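Local coordinates for CrataBL (Crataeva tapia, PDB 4IHZ), which inhibits trypsin, and probably factor Xa more strongly, and probably also acts as a lectin for glucose and N-acetylglucosamine, at residues F19-D22 with N23-K26. Residues are numbered along the deposited sequence; the frame is centred on the assembly and turned at random.
Sequences FSPD and NLRK
The side chains of Asp22 and Arg25 cross obliquely, their carboxylate and guanidinium planes 54° apart, and OD1 of Asp22 rests on CD of Arg25 at 3.6 Å. No N-H of the arginine points at that oxygen, which lies well out of the guanidinium plane, 4.6 Å from NH1 of Arg25. Both ends turn to strand 38-40 instead: Thr39 OG1 is hydrogen-bonded to Asp22 OD1 and to Arg25 NH1, Gln40 O also accepts from Arg25 NH1, and Arg146 forms a salt bridge with the aspartate. The flat carbonyl of Pro21 is gripped from opposite faces, by Ser20 OG (2.9 Å to Pro21 O) and by Leu24 N, which sits above the plane 3.1 Å from the same oxygen. With OG anti to the backbone N (chi1 169°), Ser20 reaches forward to that carbonyl and also meets CB of Leu24 at 3.6 Å. Beside the Pro21 ring, the Asn23 amide brings ND2 to 3.7 Å from Pro21 CB, while its OD1 accepts from Phe79 N. Lys26 N closes a helical turn on Asp22 O at 3.2 Å. Strand 19-21 thus passes directly into the short helix 22-26 of this Kunitz-type trefoil, where Arg146 and the nearby Arg25 charge probably favour the ionised carboxylate.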
ATOM      1  N   PHE A  19       3.394  -2.189 -19.478  1.00 14.69           N
ATOM      2  CA  PHE A  19       4.089  -2.414 -18.209  1.00 14.17           C
ATOM      3  C   PHE A  19       3.204  -2.829 -17.098  1.00 14.58           C
ATOM      4  O   PHE A  19       2.020  -2.435 -17.026  1.00 14.88           O
ATOM      5  CB  PHE A  19       4.793  -1.108 -17.775  1.00 14.34           C
ATOM      6  CG  PHE A  19       5.862  -0.669 -18.740  1.00 13.55           C
ATOM      7  CD1 PHE A  19       7.131  -1.187 -18.671  1.00 17.58           C
ATOM      8  CD2 PHE A  19       5.525   0.210 -19.762  1.00 17.31           C
ATOM      9  CE1 PHE A  19       8.109  -0.773 -19.599  1.00 18.79           C
ATOM     10  CE2 PHE A  19       6.471   0.599 -20.675  1.00 18.97           C
ATOM     11  CZ  PHE A  19       7.747   0.107 -20.613  1.00 17.14           C
ATOM     12  N   SER A  20       3.746  -3.660 -16.207  1.00 15.08           N
ATOM     13  CA  SER A  20       2.967  -4.088 -15.030  1.00 14.90           C
ATOM     14  C   SER A  20       3.889  -4.200 -13.829  1.00 15.03           C
ATOM     15  O   SER A  20       5.020  -4.653 -13.982  1.00 14.17           O
ATOM     16  CB  SER A  20       2.363  -5.472 -15.325  1.00 17.39           C
ATOM     17  OG  SER A  20       1.800  -6.055 -14.132  1.00 16.96           O
ATOM     18  N   PRO A  21       3.417  -3.829 -12.630  1.00 14.19           N
ATOM     19  CA  PRO A  21       4.116  -4.297 -11.413  1.00 15.24           C
ATOM     20  C   PRO A  21       4.363  -5.798 -11.445  1.00 15.48           C
ATOM     21  O   PRO A  21       3.503  -6.589 -11.854  1.00 16.06           O
ATOM     22  CB  PRO A  21       3.142  -3.929 -10.292  1.00 15.78           C
ATOM     23  CG  PRO A  21       2.367  -2.728 -10.837  1.00 15.80           C
ATOM     24  CD  PRO A  21       2.148  -3.130 -12.300  1.00 14.98           C
ATOM     25  N   ASP A  22       5.564  -6.211 -11.039  1.00 16.23           N
ATOM     26  CA  ASP A  22       5.892  -7.622 -11.036  1.00 18.89           C
ATOM     27  C   ASP A  22       4.930  -8.479 -10.221  1.00 18.34           C
ATOM     28  O   ASP A  22       4.652  -9.636 -10.609  1.00 19.10           O
ATOM     29  CB  ASP A  22       7.303  -7.838 -10.546  1.00 20.42           C
ATOM     30  CG  ASP A  22       8.283  -8.084 -11.668  1.00 26.19           C
ATOM     31  OD1 ASP A  22       7.893  -8.349 -12.856  1.00 27.71           O
ATOM     32  OD2 ASP A  22       9.495  -8.061 -11.349  1.00 31.80           O
ATOM     33  N   ASN A  23       4.400  -7.949  -9.108  1.00 18.06           N
ATOM     34  CA  ASN A  23       3.551  -8.838  -8.284  1.00 17.63           C
ATOM     35  C   ASN A  23       2.307  -9.274  -9.036  1.00 17.83           C
ATOM     36  O   ASN A  23       1.784 -10.377  -8.822  1.00 18.50           O
ATOM     37  CB  ASN A  23       3.197  -8.198  -6.930  1.00 18.77           C
ATOM     38  CG  ASN A  23       2.041  -7.261  -7.026  1.00 17.63           C
ATOM     39  OD1 ASN A  23       0.906  -7.664  -6.863  1.00 16.88           O
ATOM     40  ND2 ASN A  23       2.316  -5.971  -7.266  1.00 15.57           N
ATOM     41  N   LEU A  24       1.861  -8.423  -9.966  1.00 17.35           N
ATOM     42  CA  LEU A  24       0.667  -8.753 -10.763  1.00 17.80           C
ATOM     43  C   LEU A  24       0.986  -9.781 -11.829  1.00 19.78           C
ATOM     44  O   LEU A  24       0.124 -10.549 -12.201  1.00 20.83           O
ATOM     45  CB  LEU A  24       0.008  -7.477 -11.357  1.00 16.90           C
ATOM     46  CG  LEU A  24      -0.566  -6.515 -10.319  1.00 16.92           C
ATOM     47  CD1 LEU A  24      -1.225  -5.332 -11.020  1.00 17.50           C
ATOM     48  CD2 LEU A  24      -1.644  -7.250  -9.474  1.00 17.35           C
ATOM     49  N   ARG A  25       2.244  -9.862 -12.269  1.00 19.16           N
ATOM     50  CA  ARG A  25       2.589 -10.887 -13.270  1.00 21.37           C
ATOM     51  C   ARG A  25       2.587 -12.249 -12.614  1.00 23.91           C
ATOM     52  O   ARG A  25       2.095 -13.229 -13.192  1.00 26.04           O
ATOM     53  CB  ARG A  25       3.962 -10.576 -13.879  1.00 19.93           C
ATOM     54  CG  ARG A  25       3.912  -9.250 -14.619  1.00 19.07           C
ATOM     55  CD  ARG A  25       5.265  -8.967 -15.275  1.00 19.52           C
ATOM     56  NE  ARG A  25       5.444  -9.847 -16.427  1.00 20.28           N
ATOM     57  CZ  ARG A  25       6.293  -9.565 -17.411  1.00 18.70           C
ATOM     58  NH1 ARG A  25       7.008  -8.475 -17.331  1.00 20.41           N
ATOM     59  NH2 ARG A  25       6.393 -10.383 -18.462  1.00 21.18           N
ATOM     60  N   LYS A  26       3.076 -12.281 -11.378  1.00 25.44           N
ATOM     61  CA  LYS A  26       3.174 -13.524 -10.605  1.00 27.44           C
ATOM     62  C   LYS A  26       1.781 -13.998 -10.189  1.00 27.71           C
ATOM     63  O   LYS A  26       1.494 -15.209 -10.248  1.00 29.64           O
ATOM     64  CB  LYS A  26       4.124 -13.337  -9.420  1.00 28.03           C
ATOM     65  CG  LYS A  26       4.316 -14.615  -8.547  1.00 34.19           C
ATOM     66  CD  LYS A  26       5.251 -15.618  -9.199  1.00 41.15           C
ATOM     67  CE  LYS A  26       5.167 -16.973  -8.492  1.00 43.16           C
ATOM     68  NZ  LYS A  26       5.930 -18.022  -9.225  1.00 48.33           N
TER